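Local coordinates for protein transcriptional regulator, AraC family (Pseudomonas putida, PDB 3GRA) that probably regulates transcription by sequence-specific DNA binding, as AraC-family proteins do, this chain being its DJ-1/PfpI-like domain rather than the helix-turn-helix part, at residues V8-L13 with L74-G79; E14-A19 with V51-G56; L44-D49 with T62-A67; D121-S126 with R153-A158; A147-D152 with A164-L169. All coordinates share one frame; numbering follows the deposited sequence.

Contact 1 of 5, residues V8-L13 with L74-G79. With EDO (1,2-ethanediol), chain C.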
# COMPACT_ATOMS: atom_id res chain seq x y z
N VAL A 8 11.50 12.42 -4.05
CA VAL A 8 11.29 11.79 -2.75
C VAL A 8 11.41 10.27 -2.80
O VAL A 8 10.73 9.60 -3.57
CB VAL A 8 9.92 12.18 -2.17
CG1 VAL A 8 8.83 11.86 -3.18
CG2 VAL A 8 9.66 11.42 -0.85
N ASP A 9 12.28 9.73 -1.96
CA ASP A 9 12.49 8.28 -1.87
C ASP A 9 11.96 7.73 -0.55
O ASP A 9 12.00 8.40 0.48
CB ASP A 9 13.97 7.93 -2.01
CG ASP A 9 14.42 7.83 -3.46
OD1 ASP A 9 13.57 7.99 -4.37
OD2 ASP A 9 15.62 7.58 -3.68
N PHE A 10 11.48 6.49 -0.59
CA PHE A 10 10.91 5.85 0.58
C PHE A 10 11.69 4.60 0.99
O PHE A 10 11.77 3.64 0.23
CB PHE A 10 9.47 5.43 0.28
CG PHE A 10 8.56 6.58 -0.06
CD1 PHE A 10 7.79 7.20 0.92
CD2 PHE A 10 8.44 7.02 -1.39
CE1 PHE A 10 6.92 8.24 0.59
CE2 PHE A 10 7.57 8.06 -1.73
CZ PHE A 10 6.80 8.67 -0.74
N ILE A 11 12.25 4.61 2.19
CA ILE A 11 12.97 3.44 2.67
C ILE A 11 11.93 2.50 3.27
O ILE A 11 11.32 2.81 4.30
CB ILE A 11 14.03 3.80 3.74
CG1 ILE A 11 15.10 4.71 3.12
CG2 ILE A 11 14.70 2.53 4.25
CD1 ILE A 11 16.07 5.25 4.12
N LEU A 12 11.73 1.35 2.63
CA LEU A 12 10.74 0.38 3.12
C LEU A 12 11.42 -0.61 4.05
O LEU A 12 12.28 -1.37 3.62
CB LEU A 12 10.10 -0.37 1.96
CG LEU A 12 9.51 0.45 0.79
CD1 LEU A 12 8.90 -0.52 -0.21
CD2 LEU A 12 8.43 1.44 1.29
N LEU A 13 11.03 -0.58 5.32
CA LEU A 13 11.57 -1.48 6.32
C LEU A 13 10.70 -2.73 6.36
O LEU A 13 9.54 -2.71 5.91
CB LEU A 13 11.58 -0.81 7.70
CG LEU A 13 12.34 0.51 7.85
CD1 LEU A 13 12.29 0.97 9.30
CD2 LEU A 13 13.78 0.32 7.40
N LEU A 74 13.76 14.65 -0.34
CA LEU A 74 13.14 14.04 0.84
C LEU A 74 13.28 12.53 0.92
O LEU A 74 12.91 11.80 0.00
CB LEU A 74 11.66 14.42 0.89
CG LEU A 74 10.75 13.75 1.93
CD1 LEU A 74 11.09 14.23 3.34
CD2 LEU A 74 9.30 14.06 1.58
N LEU A 75 13.81 12.07 2.04
CA LEU A 75 13.99 10.66 2.31
C LEU A 75 13.02 10.32 3.43
O LEU A 75 13.12 10.87 4.52
CB LEU A 75 15.43 10.38 2.76
CG LEU A 75 15.87 8.93 2.97
CD1 LEU A 75 15.64 8.14 1.68
CD2 LEU A 75 17.35 8.89 3.33
N VAL A 76 12.10 9.40 3.15
CA VAL A 76 11.10 8.98 4.11
C VAL A 76 11.30 7.54 4.62
O VAL A 76 11.47 6.60 3.83
CB VAL A 76 9.69 9.06 3.49
CG1 VAL A 76 8.63 8.90 4.56
CG2 VAL A 76 9.53 10.40 2.76
N VAL A 77 11.28 7.38 5.94
CA VAL A 77 11.44 6.07 6.54
C VAL A 77 10.05 5.50 6.79
O VAL A 77 9.24 6.07 7.55
CB VAL A 77 12.22 6.10 7.88
CG1 VAL A 77 12.37 4.67 8.41
CG2 VAL A 77 13.58 6.74 7.68
N CYS A 78 9.76 4.39 6.12
CA CYS A 78 8.47 3.74 6.26
C CYS A 78 8.55 2.52 7.15
O CYS A 78 9.27 1.55 6.87
CB CYS A 78 7.93 3.35 4.88
SG CYS A 78 7.85 4.74 3.73
N GLY A 79 7.81 2.58 8.25
CA GLY A 79 7.77 1.50 9.20
C GLY A 79 6.38 0.91 9.29
O GLY A 79 5.53 1.14 8.43
C1 EDO C . 14.83 -2.88 5.25
O1 EDO C . 14.80 -1.98 4.15
C2 EDO C . 14.60 -4.34 4.76
O2 EDO C . 14.42 -4.38 3.33
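Phe10 and Val76 sit abreast on neighbouring parallel strands, 8-12 and 74-78, both side chains pointing to the same side of the sheet. Starting from the phenylalanine backbone, Phe10 CB first meets the sulfur of Cys78, with CB to SG 3.9 Å. With CG anti to the carbonyl carbon (chi1 -60°), the ring rises from the sheet, slanting back toward the N-terminal ends of the strands. Its CD1 comes 3.7 Å from Val76 CB, while the Cys78 SG lies at the ring edge near its plane, also 3.7 Å from Phe10 CD1: a sulfur-aromatic contact. Farther out, Phe10 CE1 reaches Val76 CG2 at 4.0 Å; beyond the two strands the ring is met edge-to-face by Phe21 and packs on Met25 and Leu28 of helix 18-34. Val8 CG2, 3.8 Å from Val76 CG2, continues this apolar row.

The other side carries Ile11, whose CG1 and CD1 both touch Leu75 CD1. The backbones alternate donors and acceptors: Asp9 N to Leu74 O, Val76 N to Asp9 O, Ile11 N to Val76 O (2.7 Å), Cys78 N to Ile11 O and, longer, Leu13 N to Cys78 O (3.2 Å). Such regular bonding, a 23° angle between strand directions and mostly apolar faces, Asp9 with its salt bridge to Arg7 excepted, mark the parallel centre of the DJ-1/PfpI alpha/beta fold, flanked by strands 39-45 and 103-107.

Contact 2 of 5, residues E14-A19 with V51-G56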
# COMPACT_ATOMS: atom_id res chain seq x y z
N GLU A 14 11.23 -3.82 6.91
CA GLU A 14 10.47 -5.05 6.96
C GLU A 14 9.17 -4.82 7.73
O GLU A 14 9.16 -4.17 8.78
CB GLU A 14 11.28 -6.17 7.62
CG GLU A 14 10.97 -7.55 7.03
CD GLU A 14 11.30 -8.68 7.98
OE1 GLU A 14 10.80 -8.66 9.12
OE2 GLU A 14 12.06 -9.61 7.59
N HIS A 15 8.07 -5.35 7.19
CA HIS A 15 6.74 -5.24 7.80
C HIS A 15 6.19 -3.81 7.79
O HIS A 15 5.40 -3.43 8.65
CB HIS A 15 6.76 -5.79 9.23
CG HIS A 15 7.37 -7.16 9.34
ND1 HIS A 15 7.10 -8.16 8.44
CD2 HIS A 15 8.22 -7.68 10.25
CE1 HIS A 15 7.76 -9.25 8.78
NE2 HIS A 15 8.45 -8.99 9.88
N PHE A 16 6.61 -3.03 6.80
CA PHE A 16 6.17 -1.64 6.67
C PHE A 16 4.66 -1.58 6.40
O PHE A 16 4.11 -2.44 5.70
CB PHE A 16 6.92 -0.97 5.52
CG PHE A 16 6.52 -1.48 4.14
CD1 PHE A 16 5.50 -0.86 3.43
CD2 PHE A 16 7.19 -2.55 3.56
CE1 PHE A 16 5.15 -1.29 2.15
CE2 PHE A 16 6.85 -3.00 2.28
CZ PHE A 16 5.83 -2.37 1.57
N SER A 17 4.01 -0.58 6.96
CA SER A 17 2.58 -0.39 6.74
C SER A 17 2.36 -0.19 5.23
O SER A 17 2.79 0.82 4.66
CB SER A 17 2.10 0.83 7.51
OG SER A 17 0.81 1.19 7.09
N MSE A 18 1.72 -1.14 4.57
CA MSE A 18 1.53 -1.01 3.12
C MSE A 18 0.55 0.10 2.75
O MSE A 18 0.72 0.78 1.73
CB MSE A 18 1.03 -2.33 2.51
CG MSE A 18 0.72 -2.22 1.02
SE MSE A 18 2.17 -2.16 -0.03
CE MSE A 18 2.25 -3.91 -0.41
N ALA A 19 -0.47 0.26 3.58
CA ALA A 19 -1.50 1.27 3.39
C ALA A 19 -0.93 2.68 3.55
O ALA A 19 -1.36 3.62 2.89
CB ALA A 19 -2.64 1.04 4.38
N VAL A 51 11.13 -6.16 -0.38
CA VAL A 51 10.78 -5.87 1.00
C VAL A 51 9.40 -6.41 1.30
O VAL A 51 8.47 -6.25 0.52
CB VAL A 51 10.79 -4.35 1.26
CG1 VAL A 51 10.57 -4.09 2.74
CG2 VAL A 51 12.11 -3.75 0.80
N LEU A 52 9.27 -7.07 2.44
CA LEU A 52 8.00 -7.63 2.86
C LEU A 52 7.18 -6.58 3.60
O LEU A 52 7.71 -5.87 4.46
CB LEU A 52 8.24 -8.82 3.78
CG LEU A 52 6.95 -9.48 4.29
CD1 LEU A 52 6.24 -10.19 3.14
CD2 LEU A 52 7.30 -10.46 5.40
N SER A 53 5.91 -6.48 3.25
CA SER A 53 5.00 -5.52 3.89
C SER A 53 4.16 -6.25 4.94
O SER A 53 4.20 -7.48 5.05
CB SER A 53 4.07 -4.91 2.87
OG SER A 53 3.16 -5.89 2.42
N ASP A 54 3.37 -5.47 5.69
CA ASP A 54 2.53 -5.99 6.75
C ASP A 54 1.36 -6.79 6.21
O ASP A 54 0.59 -7.35 6.97
CB ASP A 54 2.04 -4.83 7.62
CG ASP A 54 1.11 -3.86 6.87
OD1 ASP A 54 1.27 -3.68 5.65
OD2 ASP A 54 0.24 -3.26 7.53
N LEU A 55 1.25 -6.84 4.90
CA LEU A 55 0.19 -7.58 4.24
C LEU A 55 0.70 -8.91 3.69
O LEU A 55 -0.04 -9.62 3.02
CB LEU A 55 -0.38 -6.74 3.10
CG LEU A 55 -1.16 -5.44 3.38
CD1 LEU A 55 -1.66 -4.85 2.05
CD2 LEU A 55 -2.34 -5.72 4.30
N GLY A 56 1.96 -9.26 3.95
CA GLY A 56 2.50 -10.50 3.45
C GLY A 56 3.05 -10.39 2.03
O GLY A 56 3.71 -11.31 1.54
O HOH W 1 5.01 -8.85 7.20
O HOH W 2 -1.35 -1.98 5.43
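Phe16 and Asp54 each place CG between their own backbone N and carbonyl carbon (chi1 70° and 65°), and these rotations bring both groups onto the facing segment. The Phe16 ring thereby lies beside Ser53, whose CB stands over one face, offset toward the rim, 3.6 Å from the ring centroid in a CH-pi contact; Val51 CG1 lies 3.8 Å from Phe16 CD2. A like rotation carries the Asp54 carboxylate to the start of helix 18-34. There OD1 accepts from Met18 N at 2.8 Å, the donor standing above the carboxylate plane, while OD2 reaches Ala19 N through a water. Asp54 N in turn donates to Phe16 O at 3.1 Å. His15 N gives a 2.8 Å bond to Leu52 O, and a water links His15 ND1 to Ser53 O. Met18, a selenomethionine, packs CG on Leu55 CD1, and both residues touch Thr22 of the second subunit. Ser53 OG accepts from Leu55 N, an ST turn within the type I turn Ser53-Gly56, and is also hydrogen-bonded to Leu57 O. The result is a beta-hairpin loop clasped to the strand-to-helix connection of an alpha/beta fold, where Ser17 takes the N-cap position.

Contact 3 of 5, residues L44-D49 with T62-A67. With EDO (1,2-ethanediol), chain C.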
# COMPACT_ATOMS: atom_id res chain seq x y z
N LEU A 44 12.94 2.15 -1.77
CA LEU A 44 14.29 1.74 -1.44
C LEU A 44 14.36 0.68 -0.33
O LEU A 44 13.53 0.66 0.58
CB LEU A 44 15.13 2.95 -1.02
CG LEU A 44 15.38 4.14 -1.96
CD1 LEU A 44 16.25 5.16 -1.20
CD2 LEU A 44 16.08 3.71 -3.25
N SER A 45 15.35 -0.19 -0.42
CA SER A 45 15.57 -1.25 0.57
C SER A 45 16.99 -1.17 1.09
O SER A 45 17.92 -0.94 0.32
CB SER A 45 15.37 -2.63 -0.05
OG SER A 45 15.94 -3.64 0.78
N LEU A 46 17.15 -1.35 2.39
CA LEU A 46 18.46 -1.31 3.01
C LEU A 46 19.27 -2.53 2.59
O LEU A 46 20.46 -2.42 2.32
CB LEU A 46 18.33 -1.23 4.53
CG LEU A 46 17.64 0.06 5.00
CD1 LEU A 46 17.62 0.13 6.51
CD2 LEU A 46 18.39 1.26 4.43
N ASP A 47 18.63 -3.69 2.54
CA ASP A 47 19.32 -4.90 2.10
C ASP A 47 18.42 -5.76 1.23
O ASP A 47 17.51 -6.42 1.72
CB ASP A 47 19.85 -5.71 3.30
CG ASP A 47 18.75 -6.38 4.10
OD1 ASP A 47 18.24 -5.76 5.06
OD2 ASP A 47 18.39 -7.53 3.75
N GLY A 48 18.67 -5.72 -0.07
CA GLY A 48 17.88 -6.51 -1.00
C GLY A 48 17.12 -5.70 -2.04
O GLY A 48 17.14 -4.46 -2.04
N ASP A 49 16.44 -6.42 -2.93
CA ASP A 49 15.66 -5.80 -3.99
C ASP A 49 14.19 -6.12 -3.76
O ASP A 49 13.35 -5.94 -4.64
CB ASP A 49 16.12 -6.35 -5.35
CG ASP A 49 15.67 -7.78 -5.58
OD1 ASP A 49 15.51 -8.54 -4.60
OD2 ASP A 49 15.49 -8.15 -6.76
N THR A 62 14.70 -0.66 -5.02
CA THR A 62 16.10 -0.48 -5.37
C THR A 62 16.91 -0.58 -4.08
O THR A 62 16.47 -0.10 -3.02
CB THR A 62 16.36 0.91 -5.98
OG1 THR A 62 15.61 1.06 -7.19
CG2 THR A 62 17.85 1.09 -6.28
N GLU A 63 18.07 -1.21 -4.15
CA GLU A 63 18.92 -1.32 -2.98
C GLU A 63 19.48 0.08 -2.76
O GLU A 63 20.03 0.69 -3.68
CB GLU A 63 20.04 -2.33 -3.21
CG GLU A 63 21.03 -2.44 -2.06
CD GLU A 63 21.46 -3.87 -1.77
OE1 GLU A 63 21.65 -4.65 -2.73
OE2 GLU A 63 21.63 -4.22 -0.58
N LEU A 64 19.31 0.59 -1.55
CA LEU A 64 19.78 1.93 -1.24
C LEU A 64 21.27 2.10 -1.46
O LEU A 64 22.08 1.23 -1.12
CB LEU A 64 19.41 2.27 0.21
CG LEU A 64 19.51 3.74 0.61
CD1 LEU A 64 18.47 4.06 1.68
CD2 LEU A 64 20.92 4.05 1.11
N SER A 65 21.63 3.23 -2.06
CA SER A 65 23.01 3.56 -2.33
C SER A 65 23.26 4.85 -1.61
O SER A 65 22.58 5.85 -1.87
CB SER A 65 23.24 3.75 -3.83
OG SER A 65 24.51 4.33 -4.07
N ALA A 66 24.21 4.84 -0.68
CA ALA A 66 24.53 6.03 0.09
C ALA A 66 24.71 7.23 -0.83
O ALA A 66 24.29 8.35 -0.52
CB ALA A 66 25.79 5.80 0.92
N ALA A 67 25.33 6.98 -1.99
CA ALA A 67 25.59 8.03 -2.97
C ALA A 67 24.33 8.55 -3.65
O ALA A 67 24.08 9.75 -3.67
CB ALA A 67 26.59 7.52 -4.02
C1 EDO C . 14.83 -2.88 5.25
O1 EDO C . 14.80 -1.98 4.15
C2 EDO C . 14.60 -4.34 4.76
O2 EDO C . 14.42 -4.38 3.33
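Glu63 turns one face of its carboxylate toward the backbone of Asp47 and Gly48. Gly48 N stands over that face rather than in its plane, and its bond to Glu63 OE2 is weak at 3.4 Å; Asp47 CA approaches the same oxygen from the same side. A bend in the glutamate chain at chi2 (140°) accompanies this placement. The other flat groups are the peptides. Ser45 N donates to Thr62 O at 2.8 Å, and Leu64 N donates to Ser45 O at the same length and almost straight (174°); in both bonds the donor is somewhat tilted from the carbonyl plane. They make Leu44-Thr62 and Ser45-Glu63 parallel bridges, through which strand 62-63 becomes the outermost strand of the main sheet beside strand 39-45.

Past the bridges, apolar tips take over. Leu64 CD1 touches Leu44 CD1 at 3.8 Å and Leu46 CD2 at 3.9 Å, the Leu46 and Leu64 side chains pointing the same way, and both also touch Ile11 of strand 6-12. An ethanediol, probably from the crystallisation liquor, takes the N-H of Leu46 on its O1 (3.0 Å) and hydrogen-bonds Ser45 OG through O2, while O1 also donates to Leu12 O.

Chemically, then, two short backbone hydrogen bonds and a leucine cluster carry this sheet edge. The Glu63 carboxylate adds one long, weak N-H bond, met from above its plane, and so probably contributes little; its distance from the likewise acidic Asp47, 6.3 Å between OE2 and OD2, probably keeps their repulsion modest near solvent.

Contact 4 of 5, residues D121-S126 with R153-A158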
# COMPACT_ATOMS: atom_id res chain seq x y z
N ASP A 121 15.61 16.78 16.81
CA ASP A 121 15.93 17.59 17.97
C ASP A 121 15.33 18.96 17.83
O ASP A 121 15.72 19.73 16.95
CB ASP A 121 17.44 17.70 18.14
CG ASP A 121 18.04 16.49 18.82
OD1 ASP A 121 17.30 15.51 19.05
OD2 ASP A 121 19.25 16.53 19.12
N ASP A 122 14.37 19.25 18.69
CA ASP A 122 13.67 20.53 18.71
C ASP A 122 12.73 20.62 17.52
O ASP A 122 12.60 21.66 16.86
CB ASP A 122 14.68 21.68 18.69
CG ASP A 122 14.06 22.99 19.10
OD1 ASP A 122 13.36 23.03 20.14
OD2 ASP A 122 14.28 24.00 18.39
N TYR A 123 12.06 19.50 17.26
CA TYR A 123 11.10 19.39 16.16
C TYR A 123 9.87 18.67 16.67
O TYR A 123 9.92 17.94 17.67
CB TYR A 123 11.68 18.57 15.02
CG TYR A 123 12.52 19.31 13.99
CD1 TYR A 123 11.92 19.96 12.91
CD2 TYR A 123 13.92 19.26 14.04
CE1 TYR A 123 12.68 20.53 11.90
CE2 TYR A 123 14.69 19.83 13.03
CZ TYR A 123 14.07 20.45 11.96
OH TYR A 123 14.83 20.96 10.91
N GLY A 124 8.75 18.87 15.99
CA GLY A 124 7.54 18.18 16.37
C GLY A 124 7.47 17.00 15.43
O GLY A 124 8.18 16.97 14.43
N CYS A 125 6.64 16.01 15.75
CA CYS A 125 6.48 14.86 14.88
C CYS A 125 5.26 14.06 15.31
O CYS A 125 4.72 14.26 16.40
CB CYS A 125 7.71 13.94 14.93
SG CYS A 125 7.85 12.89 16.43
N SER A 126 4.85 13.15 14.44
CA SER A 126 3.72 12.27 14.68
C SER A 126 4.26 10.85 14.64
O SER A 126 5.09 10.51 13.79
CB SER A 126 2.64 12.44 13.60
OG SER A 126 1.88 13.60 13.82
N ARG A 153 8.56 22.24 9.16
CA ARG A 153 9.72 22.62 8.37
C ARG A 153 10.14 21.51 7.41
O ARG A 153 9.41 21.17 6.48
CB ARG A 153 10.88 23.00 9.30
CG ARG A 153 10.61 24.32 10.01
CD ARG A 153 11.55 24.54 11.17
NE ARG A 153 11.16 23.73 12.33
CZ ARG A 153 11.88 23.63 13.43
NH1 ARG A 153 13.02 24.30 13.52
NH2 ARG A 153 11.49 22.85 14.43
N ASP A 154 11.33 20.96 7.64
CA ASP A 154 11.84 19.89 6.80
C ASP A 154 11.80 18.52 7.52
O ASP A 154 12.65 17.66 7.30
CB ASP A 154 13.27 20.23 6.34
CG ASP A 154 14.18 20.54 7.48
OD1 ASP A 154 13.69 20.60 8.64
OD2 ASP A 154 15.39 20.72 7.25
N ARG A 155 10.79 18.35 8.37
CA ARG A 155 10.57 17.10 9.07
C ARG A 155 9.08 16.76 8.98
O ARG A 155 8.23 17.37 9.64
CB ARG A 155 11.04 17.19 10.53
CG ARG A 155 12.56 17.40 10.67
CD ARG A 155 13.40 16.21 10.16
NE ARG A 155 14.83 16.54 10.16
CZ ARG A 155 15.47 17.17 9.17
NH1 ARG A 155 14.82 17.53 8.07
NH2 ARG A 155 16.75 17.47 9.28
N LEU A 156 8.78 15.81 8.11
CA LEU A 156 7.43 15.36 7.85
C LEU A 156 7.18 13.95 8.43
O LEU A 156 7.94 13.00 8.18
CB LEU A 156 7.18 15.37 6.34
CG LEU A 156 7.11 16.73 5.63
CD1 LEU A 156 8.47 17.43 5.67
CD2 LEU A 156 6.67 16.51 4.19
N SER A 157 6.11 13.80 9.19
CA SER A 157 5.85 12.49 9.78
C SER A 157 4.38 12.20 9.94
O SER A 157 3.57 13.11 10.10
CB SER A 157 6.55 12.37 11.14
OG SER A 157 6.02 13.30 12.06
N ALA A 158 4.05 10.91 9.91
CA ALA A 158 2.66 10.47 10.05
C ALA A 158 2.58 9.21 10.92
O ALA A 158 3.46 8.35 10.88
CB ALA A 158 2.04 10.23 8.67
O HOH W 3 7.72 15.63 11.86
O HOH W 4 6.33 8.15 12.12
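At the margin of the main sheet, short strand 123-125 runs alongside strand 155-158, and Tyr123 is clamped between Arg153 and Arg155 where the two approach. The Arg153 guanidinium covers one ring face off-centre, with CZ 4.0 Å from the Tyr123 centroid and the two planes 31° apart, a cation-pi contact. A bend at chi3 (-76°) helps fold it back over the ring, and its NH2 also donates, in the carbonyl plane, to Asp122 O at 2.9 Å. On the opposite face Arg155 CG makes a CH-pi contact, 3.5 Å from the same centroid. The phenol finishes the grip: Tyr123 OH donates to the syn lone pair of Asp154 OD1 at 2.6 Å, which fixes the far end of the ring, while the Arg155 guanidinium lies with one face over that hydroxyl.

Strand 123-125 belongs to a separate small parallel sheet with strand 142-144, and no backbone-to-backbone bond joins it to strand 155-158. Side chains and water bridge the gap instead. Ser126 N donates to Ser157 OG, 2.7 Å away and nearly straight (166°), while Cys125 CB touches the same oxygen at 3.4 Å. A water donates to Gly124 O, donates weakly to Arg155 O and also bonds Ser157 OG. Two outside partners extend the polar seam: Asp122 OD1 makes a salt bridge with Arg143, and Ser126 OG is hydrogen-bonded to Thr150 OG1.

Contact 5 of 5, residues A147-D152 with A164-L169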
# COMPACT_ATOMS: atom_id res chain seq x y z
N ALA A 147 -1.58 14.58 17.06
CA ALA A 147 -2.34 14.47 15.80
C ALA A 147 -1.67 13.45 14.87
O ALA A 147 -0.47 13.18 14.99
CB ALA A 147 -2.41 15.85 15.11
N SER A 148 -2.42 12.92 13.92
CA SER A 148 -1.91 11.88 13.03
C SER A 148 -0.77 12.23 12.04
O SER A 148 -0.11 11.32 11.53
CB SER A 148 -3.08 11.23 12.28
OG SER A 148 -3.61 12.13 11.31
N PHE A 149 -0.58 13.50 11.73
CA PHE A 149 0.52 13.91 10.84
C PHE A 149 1.14 15.19 11.35
O PHE A 149 0.56 15.87 12.18
CB PHE A 149 0.07 14.09 9.38
CG PHE A 149 -0.96 15.18 9.18
CD1 PHE A 149 -0.66 16.32 8.44
CD2 PHE A 149 -2.23 15.04 9.70
CE1 PHE A 149 -1.62 17.30 8.21
CE2 PHE A 149 -3.21 16.01 9.48
CZ PHE A 149 -2.90 17.15 8.73
N THR A 150 2.34 15.50 10.86
CA THR A 150 3.08 16.68 11.30
C THR A 150 3.95 17.24 10.17
O THR A 150 4.75 16.52 9.57
CB THR A 150 4.02 16.32 12.50
OG1 THR A 150 3.23 15.95 13.63
CG2 THR A 150 4.92 17.53 12.86
N LEU A 151 3.79 18.52 9.91
CA LEU A 151 4.53 19.22 8.87
C LEU A 151 5.29 20.32 9.56
O LEU A 151 4.81 21.45 9.68
CB LEU A 151 3.57 19.82 7.85
CG LEU A 151 2.56 18.83 7.25
CD1 LEU A 151 1.34 19.59 6.78
CD2 LEU A 151 3.21 18.03 6.11
N ASP A 152 6.47 19.99 10.05
CA ASP A 152 7.30 20.95 10.76
C ASP A 152 8.58 21.20 9.99
O ASP A 152 9.54 20.46 10.12
CB ASP A 152 7.60 20.42 12.16
CG ASP A 152 8.45 21.37 12.97
OD1 ASP A 152 8.48 22.57 12.64
OD2 ASP A 152 9.07 20.91 13.95
N ALA A 164 -0.73 9.80 6.77
CA ALA A 164 0.21 9.77 5.65
C ALA A 164 -0.41 10.43 4.41
O ALA A 164 0.29 11.10 3.65
CB ALA A 164 0.61 8.34 5.34
N MSE A 165 -1.71 10.23 4.20
CA MSE A 165 -2.37 10.86 3.05
C MSE A 165 -2.35 12.38 3.26
O MSE A 165 -2.01 13.13 2.35
CB MSE A 165 -3.82 10.37 2.89
CG MSE A 165 -4.57 10.99 1.68
SE MSE A 165 -6.35 10.51 1.59
CE MSE A 165 -7.03 11.67 2.77
N GLU A 166 -2.68 12.83 4.47
CA GLU A 166 -2.68 14.26 4.76
C GLU A 166 -1.26 14.82 4.68
O GLU A 166 -1.05 15.93 4.21
CB GLU A 166 -3.23 14.54 6.16
CG GLU A 166 -4.73 14.27 6.36
CD GLU A 166 -5.63 15.14 5.48
OE1 GLU A 166 -5.22 16.27 5.12
OE2 GLU A 166 -6.75 14.70 5.17
N LEU A 167 -0.28 14.03 5.13
CA LEU A 167 1.10 14.46 5.11
C LEU A 167 1.57 14.80 3.70
O LEU A 167 2.15 15.85 3.48
CB LEU A 167 2.01 13.39 5.73
CG LEU A 167 3.49 13.78 5.92
CD1 LEU A 167 3.62 14.84 7.01
CD2 LEU A 167 4.28 12.53 6.31
N MSE A 168 1.31 13.91 2.74
CA MSE A 168 1.72 14.17 1.37
C MSE A 168 0.87 15.26 0.72
O MSE A 168 1.32 15.93 -0.21
CB MSE A 168 1.68 12.88 0.54
CG MSE A 168 2.76 11.84 0.93
SE MSE A 168 4.48 12.38 0.70
CE MSE A 168 4.85 12.99 2.29
N LEU A 169 -0.35 15.47 1.21
CA LEU A 169 -1.20 16.53 0.69
C LEU A 169 -0.59 17.82 1.21
O LEU A 169 -0.58 18.85 0.53
CB LEU A 169 -2.64 16.39 1.19
CG LEU A 169 -3.48 15.42 0.34
CD1 LEU A 169 -4.77 15.04 1.06
CD2 LEU A 169 -3.77 16.09 -1.01
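Phe149 and Glu166 form the closely stacked half of this contact. The aliphatic CB of Glu166 sits over the centre of the Phe149 ring, 3.5 Å from the centroid and only 6° off the ring normal, so this is a CH-pi contact made with a face and not with the rim. Phe149 presents that face because its CG lies between the backbone N and the carbonyl carbon (chi1 62°), turning the ring toward helix 164-169. Glu166 CG continues along the ring to lie 3.9 Å from Phe149 CE2.

Leu167, buried, fills the inner side. Its CD1 meets Thr150 O at 3.3 Å; an equally short approach to Leu151 CD2 is doubtful as modelled. The two leucine side chains run antiparallel alongside one another, and on the sheet side Leu167 also packs on Leu156 and Ala158 of strand 155-158. A looser inner contact sets Phe149 CB 4.2 Å from Leu167 CB.

Toward solvent the contact opens out: Leu151 is exposed, and Phe149 and Glu166 are partly so. No hydrogen bond crosses, leaving it to van der Waals and CH-pi contact. Segments 149-152 and 164-169 run 23° apart in direction with axes 7.7 Å from each other, as at the edge of an alpha/beta sandwich: helix 161-176 flanks the sheet where strand 149-152 pairs antiparallel with strand 155-158.

How the contacts relate
Contacts 1 and 2 are buried; contacts 3, 4 and 5 are partly buried. Contact 1 is the core, its centre about 5 Å from that of the chain. Contact 3 continues the same sheet outward, joined through bonds between Phe10, Leu12 and Leu44, with ethanediol touching both. Contacts 4 and 5 lie at the other edge, their centres about 24 and 25 Å from that of contact 3, joined through Ser126 and neighbouring strands 149-152 and 155-158. Contact 2 adjoins one end of contact 1, where Ser17 N probably donates to Gly79 O. Chemistry follows place: regular backbone hydrogen bonds inside, these plus leucines and exposed polar groups in contact 3, water and charged groups in contacts 2 and 4, carbon packing in contact 5.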